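Local coordinates for protein acyl-CoA thioesterase II TesB2 (Mycobacterium marinum, PDB 3U0A) that probably hydrolyses fatty acyl-CoA thioesters to free fatty acid and coenzyme A, as a double-hotdog thioesterase of the C/M/P thioester hydrolase family, at residues A[150-155]-A[174-179]; A[187-192]-A[231-236]; A[235-240]-A[255-260]. One frame throughout, in Å; residues are numbered along the deposited sequence.

Contact 1. Residues A[150-155]-A[174-179]; sequences EEWDVR and VWFRHR. With SO4 (sulfate ion), chain C.
Residues 152-155 and 174-178 pair as antiparallel strands, 171° between their directions, with Asp153 facing Arg177 and Arg155 facing Trp175 as hydrogen-bonded pairs. The Asp153 N to Arg177 O bond is almost straight, at 2.8 Å. On the face carrying Trp152, Val154, Phe176 and His178, the imidazole of His178 turns its edge to the face of the Trp152 indole, the planes 89° apart. His178 CG lies anti to the backbone N (chi1 -165°), and NE2 thereby reaches Glu151 OE1 at 2.8 Å. That carboxylate oxygen lies in the imidazole plane, yet the nitrogen approaches it from above the carboxylate plane; ND1 is bound to the carbonyl of Asp180, so both ring nitrogens are engaged. Further along, Val154 CG1 meets Val174 CG1 at 3.5 Å. The opposite face, with Asp153, Arg155, Trp175 and Arg177, carries the charges. Asp153 OD2 forms a salt bridge with Arg179 NE at 3.1 Å, while OD1 takes Arg155 NH2 at 3.0 Å; Arg155 NH1 is held by Pro129 O. Arg177 directs its guanidinium edge at a sulfate ion. Asp153 thus divides its oxygens between two arginines, which probably favours its ionised form.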
loop_
_atom_site.group_PDB
_atom_site.type_symbol
_atom_site.label_atom_id
_atom_site.label_comp_id
_atom_site.label_asym_id
_atom_site.label_seq_id
_atom_site.Cartn_x
_atom_site.Cartn_y
_atom_site.Cartn_z
ATOM N N GLU A 150 19.219 11.044 16.807
ATOM C CA GLU A 150 20.235 12.101 16.959
ATOM C C GLU A 150 20.321 13.182 15.847
ATOM O O GLU A 150 20.502 14.365 16.164
ATOM C CB GLU A 150 21.610 11.419 17.091
ATOM C CG GLU A 150 22.758 12.282 17.617
ATOM C CD GLU A 150 24.118 11.681 17.259
ATOM O OE1 GLU A 150 24.190 10.449 16.976
ATOM O OE2 GLU A 150 25.130 12.433 17.255
ATOM N N GLU A 151 20.231 12.782 14.571
ATOM C CA GLU A 151 20.243 13.730 13.410
ATOM C C GLU A 151 18.971 14.549 13.319
ATOM O O GLU A 151 18.926 15.541 12.599
ATOM C CB GLU A 151 20.335 12.985 12.076
ATOM C CG GLU A 151 21.660 12.339 11.717
ATOM C CD GLU A 151 21.562 11.582 10.383
ATOM O OE1 GLU A 151 21.623 12.238 9.292
ATOM O OE2 GLU A 151 21.385 10.327 10.425
ATOM N N TRP A 152 17.939 14.113 14.041
ATOM C CA TRP A 152 16.580 14.575 13.844
ATOM C C TRP A 152 16.010 15.242 15.061
ATOM O O TRP A 152 16.371 14.965 16.185
ATOM C CB TRP A 152 15.672 13.403 13.495
ATOM C CG TRP A 152 16.116 12.614 12.302
ATOM C CD1 TRP A 152 16.968 11.528 12.269
ATOM C CD2 TRP A 152 15.723 12.832 10.914
ATOM N NE1 TRP A 152 17.117 11.083 10.986
ATOM C CE2 TRP A 152 16.401 11.828 10.135
ATOM C CE3 TRP A 152 14.916 13.740 10.278
ATOM C CZ2 TRP A 152 16.255 11.741 8.772
ATOM C CZ3 TRP A 152 14.774 13.657 8.909
ATOM C CH2 TRP A 152 15.428 12.674 8.166
ATOM N N ASP A 153 15.080 16.127 14.773
ATOM C CA ASP A 153 14.212 16.741 15.705
ATOM C C ASP A 153 12.894 16.023 15.617
ATOM O O ASP A 153 12.313 15.921 14.546
ATOM C CB ASP A 153 13.986 18.174 15.261
ATOM C CG ASP A 153 14.619 19.147 16.158
ATOM O OD1 ASP A 153 13.862 19.696 16.990
ATOM O OD2 ASP A 153 15.855 19.350 16.056
ATOM N N VAL A 154 12.388 15.568 16.750
ATOM C CA VAL A 154 11.169 14.771 16.744
ATOM C C VAL A 154 10.249 15.225 17.853
ATOM O O VAL A 154 10.674 15.310 18.993
ATOM C CB VAL A 154 11.499 13.292 16.914
ATOM C CG1 VAL A 154 10.266 12.459 16.636
ATOM C CG2 VAL A 154 12.671 12.910 15.999
ATOM N N ARG A 155 8.994 15.548 17.536
ATOM C CA ARG A 155 8.120 16.142 18.562
ATOM C C ARG A 155 6.772 15.501 18.447
ATOM O O ARG A 155 6.150 15.572 17.383
ATOM C CB ARG A 155 8.037 17.655 18.389
ATOM C CG ARG A 155 9.391 18.324 18.459
ATOM C CD ARG A 155 9.363 19.841 18.624
ATOM N NE ARG A 155 10.735 20.338 18.477
ATOM C CZ ARG A 155 11.129 21.611 18.517
ATOM N NH1 ARG A 155 10.275 22.601 18.737
ATOM N NH2 ARG A 155 12.422 21.897 18.342
ATOM N N VAL A 174 3.243 13.132 14.881
ATOM C CA VAL A 174 4.648 13.444 15.133
ATOM C C VAL A 174 5.202 14.462 14.141
ATOM O O VAL A 174 5.028 14.315 12.932
ATOM C CB VAL A 174 5.529 12.182 15.052
ATOM C CG1 VAL A 174 6.900 12.484 15.627
ATOM C CG2 VAL A 174 4.890 11.034 15.813
ATOM N N TRP A 175 5.886 15.479 14.648
ATOM C CA TRP A 175 6.638 16.390 13.789
ATOM C C TRP A 175 8.069 15.973 13.744
ATOM O O TRP A 175 8.663 15.664 14.754
ATOM C CB TRP A 175 6.613 17.791 14.334
ATOM C CG TRP A 175 5.332 18.534 14.204
ATOM C CD1 TRP A 175 4.339 18.660 15.146
ATOM C CD2 TRP A 175 4.894 19.342 13.072
ATOM N NE1 TRP A 175 3.330 19.446 14.679
ATOM C CE2 TRP A 175 3.603 19.889 13.440
ATOM C CE3 TRP A 175 5.432 19.659 11.845
ATOM C CZ2 TRP A 175 2.890 20.713 12.599
ATOM C CZ3 TRP A 175 4.701 20.465 10.982
ATOM C CH2 TRP A 175 3.455 20.986 11.353
ATOM N N PHE A 176 8.653 16.001 12.567
ATOM C CA PHE A 176 10.051 15.629 12.429
ATOM C C PHE A 176 10.756 16.506 11.428
ATOM O O PHE A 176 10.142 17.051 10.514
ATOM C CB PHE A 176 10.247 14.120 12.101
ATOM C CG PHE A 176 9.666 13.664 10.765
ATOM C CD1 PHE A 176 10.487 13.421 9.651
ATOM C CD2 PHE A 176 8.289 13.409 10.617
ATOM C CE1 PHE A 176 9.948 12.960 8.437
ATOM C CE2 PHE A 176 7.752 12.972 9.386
ATOM C CZ PHE A 176 8.590 12.740 8.306
ATOM N N ARG A 177 12.065 16.615 11.603
ATOM C CA ARG A 177 12.879 17.484 10.798
ATOM C C ARG A 177 14.334 17.047 10.984
ATOM O O ARG A 177 14.772 16.815 12.113
ATOM C CB ARG A 177 12.662 18.932 11.266
ATOM C CG ARG A 177 13.676 19.919 10.731
ATOM C CD ARG A 177 13.416 21.353 11.192
ATOM N NE ARG A 177 13.900 21.653 12.528
ATOM C CZ ARG A 177 13.963 22.878 13.058
ATOM N NH1 ARG A 177 13.570 23.953 12.365
ATOM N NH2 ARG A 177 14.412 23.037 14.296
ATOM N N HIS A 178 15.070 16.952 9.878
ATOM C CA HIS A 178 16.516 16.763 9.905
ATOM C C HIS A 178 17.144 18.048 10.408
ATOM O O HIS A 178 16.903 19.116 9.848
ATOM C CB HIS A 178 17.062 16.405 8.516
ATOM C CG HIS A 178 18.484 15.853 8.541
ATOM N ND1 HIS A 178 19.573 16.632 8.379
ATOM C CD2 HIS A 178 18.960 14.568 8.747
ATOM C CE1 HIS A 178 20.681 15.883 8.464
ATOM N NE2 HIS A 178 20.316 14.628 8.695
ATOM N N ARG A 179 17.936 17.951 11.475
ATOM C CA ARG A 179 18.547 19.114 12.137
ATOM C C ARG A 179 19.401 19.976 11.216
ATOM O O ARG A 179 19.295 21.181 11.215
ATOM C CB ARG A 179 19.437 18.649 13.296
ATOM C CG ARG A 179 18.840 18.855 14.667
ATOM C CD ARG A 179 19.409 17.908 15.725
ATOM N NE ARG A 179 18.481 17.872 16.870
ATOM C CZ ARG A 179 18.115 16.777 17.571
ATOM N NH1 ARG A 179 18.604 15.563 17.279
ATOM N NH2 ARG A 179 17.241 16.890 18.581
HETATM S S SO4 C . 14.354 27.185 14.218
HETATM O O1 SO4 C . 13.362 27.224 13.086
HETATM O O2 SO4 C . 13.691 27.041 15.561
HETATM O O3 SO4 C . 15.342 26.068 14.065
HETATM O O4 SO4 C . 15.099 28.475 14.173
#

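Contact 2. Residues A[187-192]-A[231-236]; sequences VLHICA and FRADEW
His189, on the helix, and the loop residue Ala233 make the one hydrogen bond of this contact: Ala233 N donates to His189 ND1 at 3.0 Å, with an N-H...N angle of 163°. The donor lies close to the imidazole plane, and since ND1 is the acceptor here, the ring's own hydrogen is probably on NE2, which is bonded to the carbonyl of Pro183. A bond at each nitrogen fixes the rotation of the ring. Packing is close around this point. The chain of Arg232 bends at chi3 (64°) and brings one face of its guanidinium against the rim of the imidazole, His189 CE1 lying above the guanidinium centre with 3.6 Å to Arg232 CZ. The two planes are 66° apart, so the groups are not stacked. Arg232 is itself held side-on by Asp234, NE to OD1 and NH2 to OD2, the latter at 2.6 Å, and its NH1 forms a salt bridge with Asp184. Nearly one helical turn on from His189, Ala192 CB meets Ala233 CB at 3.8 Å. The contact is looser toward Ile190, whose CG1 comes only to 4.5 Å from Phe231 CE1, although the Phe231 ring turns its edge to the His189 carbonyl, with CZ 3.6 Å from that O. Ile190, Phe231 and Arg232 are only partly buried, and a glycerol lies about 4 Å from the Arg232 side chain. Helix 186-200 is thereby joined to the turn at 232-235, just ahead of strand 237-247; Ala233 also bonds through its backbone to His178 of strand 171-178, and Ala192 rests on Trp152 of strand 152-156.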
loop_
_atom_site.group_PDB
_atom_site.type_symbol
_atom_site.label_atom_id
_atom_site.label_comp_id
_atom_site.label_asym_id
_atom_site.label_seq_id
_atom_site.Cartn_x
_atom_site.Cartn_y
_atom_site.Cartn_z
ATOM N N VAL A 187 16.031 12.680 -4.323
ATOM C CA VAL A 187 16.083 11.267 -3.979
ATOM C C VAL A 187 16.496 11.081 -2.521
ATOM O O VAL A 187 15.990 10.227 -1.845
ATOM C CB VAL A 187 17.074 10.513 -4.911
ATOM C CG1 VAL A 187 17.321 9.096 -4.439
ATOM C CG2 VAL A 187 16.550 10.493 -6.338
ATOM N N LEU A 188 17.428 11.901 -2.070
ATOM C CA LEU A 188 17.887 11.882 -0.691
ATOM C C LEU A 188 16.760 12.261 0.267
ATOM O O LEU A 188 16.695 11.770 1.391
ATOM C CB LEU A 188 19.083 12.845 -0.493
ATOM C CG LEU A 188 19.574 13.035 0.954
ATOM C CD1 LEU A 188 20.168 11.765 1.522
ATOM C CD2 LEU A 188 20.583 14.156 1.052
ATOM N N HIS A 189 15.908 13.170 -0.172
ATOM C CA HIS A 189 14.813 13.609 0.656
ATOM C C HIS A 189 13.785 12.523 0.762
ATOM O O HIS A 189 13.343 12.219 1.847
ATOM C CB HIS A 189 14.243 14.953 0.162
ATOM C CG HIS A 189 15.190 16.114 0.393
ATOM N ND1 HIS A 189 15.007 17.001 1.364
ATOM C CD2 HIS A 189 16.386 16.454 -0.229
ATOM C CE1 HIS A 189 16.024 17.864 1.365
ATOM N NE2 HIS A 189 16.857 17.528 0.380
ATOM N N ILE A 190 13.440 11.910 -0.370
ATOM C CA ILE A 190 12.497 10.788 -0.406
ATOM C C ILE A 190 12.972 9.661 0.544
ATOM O O ILE A 190 12.210 9.212 1.390
ATOM C CB ILE A 190 12.243 10.322 -1.872
ATOM C CG1 ILE A 190 11.471 11.393 -2.657
ATOM C CG2 ILE A 190 11.388 9.076 -1.925
ATOM C CD1 ILE A 190 11.724 11.341 -4.156
ATOM N N CYS A 191 14.247 9.279 0.434
ATOM C CA CYS A 191 14.854 8.287 1.318
ATOM C C CYS A 191 14.819 8.705 2.788
ATOM O O CYS A 191 14.542 7.900 3.660
ATOM C CB CYS A 191 16.292 7.987 0.894
ATOM S SG CYS A 191 16.434 7.008 -0.629
ATOM N N ALA A 192 15.086 9.970 3.052
ATOM C CA ALA A 192 15.025 10.497 4.402
ATOM C C ALA A 192 13.624 10.267 4.976
ATOM O O ALA A 192 13.488 9.723 6.063
ATOM C CB ALA A 192 15.409 11.985 4.423
ATOM N N PHE A 231 9.075 18.203 -1.324
ATOM C CA PHE A 231 9.189 18.701 0.044
ATOM C C PHE A 231 10.675 18.797 0.399
ATOM O O PHE A 231 11.533 18.495 -0.424
ATOM C CB PHE A 231 8.480 17.723 1.003
ATOM C CG PHE A 231 9.095 16.344 1.012
ATOM C CD1 PHE A 231 8.697 15.388 0.095
ATOM C CD2 PHE A 231 10.101 16.033 1.913
ATOM C CE1 PHE A 231 9.275 14.134 0.083
ATOM C CE2 PHE A 231 10.692 14.788 1.909
ATOM C CZ PHE A 231 10.280 13.832 0.992
ATOM N N ARG A 232 10.968 19.180 1.631
ATOM C CA ARG A 232 12.314 19.121 2.155
ATOM C C ARG A 232 12.351 18.502 3.547
ATOM O O ARG A 232 11.662 18.966 4.454
ATOM C CB ARG A 232 12.879 20.526 2.202
ATOM C CG ARG A 232 13.306 21.068 0.842
ATOM C CD ARG A 232 14.309 22.213 0.951
ATOM N NE ARG A 232 15.578 21.776 1.561
ATOM C CZ ARG A 232 16.656 21.353 0.900
ATOM N NH1 ARG A 232 16.669 21.291 -0.425
ATOM N NH2 ARG A 232 17.737 20.986 1.585
ATOM N N ALA A 233 13.158 17.454 3.726
ATOM C CA ALA A 233 13.280 16.784 5.015
ATOM C C ALA A 233 14.131 17.499 6.052
ATOM O O ALA A 233 14.195 17.035 7.150
ATOM C CB ALA A 233 13.810 15.406 4.811
ATOM N N ASP A 234 14.812 18.588 5.690
ATOM C CA ASP A 234 15.421 19.483 6.671
ATOM C C ASP A 234 14.492 20.665 7.083
ATOM O O ASP A 234 14.933 21.615 7.755
ATOM C CB ASP A 234 16.780 20.018 6.181
ATOM C CG ASP A 234 16.734 20.554 4.752
ATOM O OD1 ASP A 234 15.636 20.593 4.152
ATOM O OD2 ASP A 234 17.811 20.895 4.223
ATOM N N GLU A 235 13.220 20.579 6.689
ATOM C CA GLU A 235 12.171 21.500 7.144
ATOM C C GLU A 235 11.091 20.684 7.828
ATOM O O GLU A 235 11.015 19.478 7.622
ATOM C CB GLU A 235 11.590 22.288 5.958
ATOM C CG GLU A 235 12.483 23.451 5.509
ATOM C CD GLU A 235 11.910 24.280 4.346
ATOM O OE1 GLU A 235 10.772 23.983 3.834
ATOM O OE2 GLU A 235 12.608 25.274 3.975
ATOM N N TRP A 236 10.260 21.319 8.642
ATOM C CA TRP A 236 9.258 20.572 9.381
ATOM C C TRP A 236 8.291 19.808 8.486
ATOM O O TRP A 236 7.708 20.373 7.535
ATOM C CB TRP A 236 8.481 21.478 10.332
ATOM C CG TRP A 236 9.277 21.902 11.555
ATOM C CD1 TRP A 236 9.718 23.171 11.874
ATOM C CD2 TRP A 236 9.718 21.053 12.676
ATOM N NE1 TRP A 236 10.389 23.162 13.057
ATOM C CE2 TRP A 236 10.433 21.931 13.589
ATOM C CE3 TRP A 236 9.603 19.698 12.989
ATOM C CZ2 TRP A 236 11.017 21.466 14.760
ATOM C CZ3 TRP A 236 10.191 19.238 14.166
ATOM C CH2 TRP A 236 10.889 20.117 15.037
#

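Contact 3. Residues A[235-240]-A[255-260]; sequences EWLLYD and GKIFTQ. With SO4 (sulfate ion), chain L.
Leu238 and Phe258 exchange two backbone hydrogen bonds across the antiparallel strands 237-240 and 255-259, Leu238 N to Phe258 O at 2.8 Å and Phe258 N to Leu238 O at 2.9 Å, with a similar pair between Asp240 and Lys256. Beyond them the ladder weakens: Gln260 N reaches Trp236 O only at 3.4 Å, a weak bond. The polar ends of several side chains find partners beyond the two strands. Tyr239 OH is bonded to Ser197 OG of helix 186-200, Asp240 OD1 receives Gln173 NE2, and Thr259 OG1 is joined to Glu263 N. Lys256 bends at its last torsion (chi4 73°) and offers NZ to a sulfate ion, weakly, at 3.3 Å from O1; Lys168 binds the same ion. Between the strands the side-chain contact is mainly apolar. Ile257 CG1 lies over one face of the Tyr239 ring, 3.7 Å from its centroid, in a CH-pi contact, while Ile257 CG2 turns to Leu237 CB at 4.0 Å. The carbonyl of Lys256 comes to the edge of the same phenol ring. These two strands form a hairpin flanked by strand 171-178, which bonds to Leu237 and Tyr239, and by strand 264-275, which bonds to Gly255 and Ile257; Lys256 packs on Pro244 of the second subunit.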
loop_
_atom_site.group_PDB
_atom_site.type_symbol
_atom_site.label_atom_id
_atom_site.label_comp_id
_atom_site.label_asym_id
_atom_site.label_seq_id
_atom_site.Cartn_x
_atom_site.Cartn_y
_atom_site.Cartn_z
ATOM N N GLU A 235 13.220 20.579 6.689
ATOM C CA GLU A 235 12.171 21.500 7.144
ATOM C C GLU A 235 11.091 20.684 7.828
ATOM O O GLU A 235 11.015 19.478 7.622
ATOM C CB GLU A 235 11.590 22.288 5.958
ATOM C CG GLU A 235 12.483 23.451 5.509
ATOM C CD GLU A 235 11.910 24.280 4.346
ATOM O OE1 GLU A 235 10.772 23.983 3.834
ATOM O OE2 GLU A 235 12.608 25.274 3.975
ATOM N N TRP A 236 10.260 21.319 8.642
ATOM C CA TRP A 236 9.258 20.572 9.381
ATOM C C TRP A 236 8.291 19.808 8.486
ATOM O O TRP A 236 7.708 20.373 7.535
ATOM C CB TRP A 236 8.481 21.478 10.332
ATOM C CG TRP A 236 9.277 21.902 11.555
ATOM C CD1 TRP A 236 9.718 23.171 11.874
ATOM C CD2 TRP A 236 9.718 21.053 12.676
ATOM N NE1 TRP A 236 10.389 23.162 13.057
ATOM C CE2 TRP A 236 10.433 21.931 13.589
ATOM C CE3 TRP A 236 9.603 19.698 12.989
ATOM C CZ2 TRP A 236 11.017 21.466 14.760
ATOM C CZ3 TRP A 236 10.191 19.238 14.166
ATOM C CH2 TRP A 236 10.889 20.117 15.037
ATOM N N LEU A 237 8.162 18.511 8.787
ATOM C CA LEU A 237 7.126 17.629 8.247
ATOM C C LEU A 237 6.227 17.148 9.399
ATOM O O LEU A 237 6.724 16.748 10.457
ATOM C CB LEU A 237 7.762 16.420 7.569
ATOM C CG LEU A 237 8.739 16.705 6.450
ATOM C CD1 LEU A 237 9.530 15.461 6.116
ATOM C CD2 LEU A 237 8.028 17.293 5.221
ATOM N N LEU A 238 4.914 17.202 9.198
ATOM C CA LEU A 238 3.980 16.600 10.132
ATOM C C LEU A 238 3.507 15.243 9.640
ATOM O O LEU A 238 2.981 15.104 8.528
ATOM C CB LEU A 238 2.769 17.469 10.343
ATOM C CG LEU A 238 1.562 16.873 11.097
ATOM C CD1 LEU A 238 1.846 16.751 12.587
ATOM C CD2 LEU A 238 0.363 17.760 10.866
ATOM N N TYR A 239 3.717 14.249 10.488
ATOM C CA TYR A 239 3.277 12.935 10.210
ATOM C C TYR A 239 1.979 12.681 10.930
ATOM O O TYR A 239 1.955 12.502 12.135
ATOM C CB TYR A 239 4.269 11.918 10.692
ATOM C CG TYR A 239 4.266 10.677 9.858
ATOM C CD1 TYR A 239 3.241 10.393 8.935
ATOM C CD2 TYR A 239 5.288 9.761 9.989
ATOM C CE1 TYR A 239 3.282 9.227 8.155
ATOM C CE2 TYR A 239 5.333 8.597 9.220
ATOM C CZ TYR A 239 4.364 8.329 8.299
ATOM O OH TYR A 239 4.528 7.166 7.563
ATOM N N ASP A 240 0.904 12.631 10.175
ATOM C CA ASP A 240 -0.384 12.316 10.738
ATOM C C ASP A 240 -0.669 10.815 10.542
ATOM O O ASP A 240 -0.846 10.361 9.415
ATOM C CB ASP A 240 -1.439 13.206 10.095
ATOM C CG ASP A 240 -2.779 13.022 10.687
ATOM O OD1 ASP A 240 -2.883 12.752 11.888
ATOM O OD2 ASP A 240 -3.733 13.147 9.934
ATOM N N GLY A 255 -0.379 6.486 7.290
ATOM C CA GLY A 255 -0.200 7.896 7.516
ATOM C C GLY A 255 -0.037 8.778 6.315
ATOM O O GLY A 255 0.200 8.287 5.221
ATOM N N LYS A 256 -0.152 10.089 6.563
ATOM C CA LYS A 256 0.045 11.128 5.563
ATOM C C LYS A 256 1.036 12.143 6.095
ATOM O O LYS A 256 1.067 12.433 7.266
ATOM C CB LYS A 256 -1.260 11.847 5.258
ATOM C CG LYS A 256 -2.464 10.954 5.227
ATOM C CD LYS A 256 -3.513 11.508 4.278
ATOM C CE LYS A 256 -4.686 10.528 4.120
ATOM N NZ LYS A 256 -5.563 10.465 5.328
ATOM N N ILE A 257 1.846 12.686 5.218
ATOM C CA ILE A 257 2.888 13.583 5.634
ATOM C C ILE A 257 2.680 14.935 4.971
ATOM O O ILE A 257 2.494 15.020 3.764
ATOM C CB ILE A 257 4.263 12.979 5.320
ATOM C CG1 ILE A 257 4.546 11.852 6.286
ATOM C CG2 ILE A 257 5.355 14.001 5.482
ATOM C CD1 ILE A 257 4.999 10.591 5.626
ATOM N N PHE A 258 2.644 15.983 5.789
ATOM C CA PHE A 258 2.450 17.331 5.297
ATOM C C PHE A 258 3.663 18.193 5.625
ATOM O O PHE A 258 4.364 17.948 6.608
ATOM C CB PHE A 258 1.270 17.975 5.943
ATOM C CG PHE A 258 0.002 17.284 5.710
ATOM C CD1 PHE A 258 -0.866 17.747 4.755
ATOM C CD2 PHE A 258 -0.378 16.227 6.500
ATOM C CE1 PHE A 258 -2.089 17.134 4.552
ATOM C CE2 PHE A 258 -1.592 15.609 6.310
ATOM C CZ PHE A 258 -2.452 16.054 5.330
ATOM N N THR A 259 3.892 19.200 4.794
ATOM C CA THR A 259 4.828 20.266 5.132
ATOM C C THR A 259 4.125 21.182 6.126
ATOM O O THR A 259 2.897 21.061 6.334
ATOM C CB THR A 259 5.230 21.104 3.898
ATOM O OG1 THR A 259 4.118 21.893 3.467
ATOM C CG2 THR A 259 5.679 20.194 2.748
ATOM N N GLN A 260 4.872 22.109 6.705
ATOM C CA GLN A 260 4.283 23.026 7.649
ATOM C C GLN A 260 3.293 23.996 6.965
ATOM O O GLN A 260 2.299 24.398 7.558
ATOM C CB GLN A 260 5.364 23.788 8.368
ATOM C CG GLN A 260 4.997 24.084 9.808
ATOM C CD GLN A 260 6.098 24.837 10.534
ATOM O OE1 GLN A 260 7.127 25.184 9.932
ATOM N NE2 GLN A 260 5.892 25.095 11.823
HETATM S S SO4 L . -8.354 7.985 6.602
HETATM O O1 SO4 L . -7.381 7.675 5.507
HETATM O O2 SO4 L . -9.286 6.799 6.833
HETATM O O3 SO4 L . -7.565 8.374 7.820
HETATM O O4 SO4 L . -9.192 9.149 6.128
#

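How the contacts relate
The three contacts lie within the second acyl-CoA thioesterase region of the chain, their centres about 11 Å apart pairwise. Contacts 1 and 3 are successive steps of a sheet, because strands 171-178 and 237-247 are neighbours: Val174 O meets Tyr239 N at 2.8 Å and Phe176 N meets Leu237 O at 3.0 Å. Contact 2 extends this pairing into the loop, with His178 N 2.9 Å from Ala233 O, and helps set helix 186-200 on the sheet face carrying Trp152, Phe176 and Tyr239, consistent with the helix that a hotdog sheet wraps round. Trp236, shared by contacts 2 and 3, packs on contact 1, its CH2 3.5 Å from Arg155 NE. The sulfates at contacts 1 and 3 probably come from crystallisation.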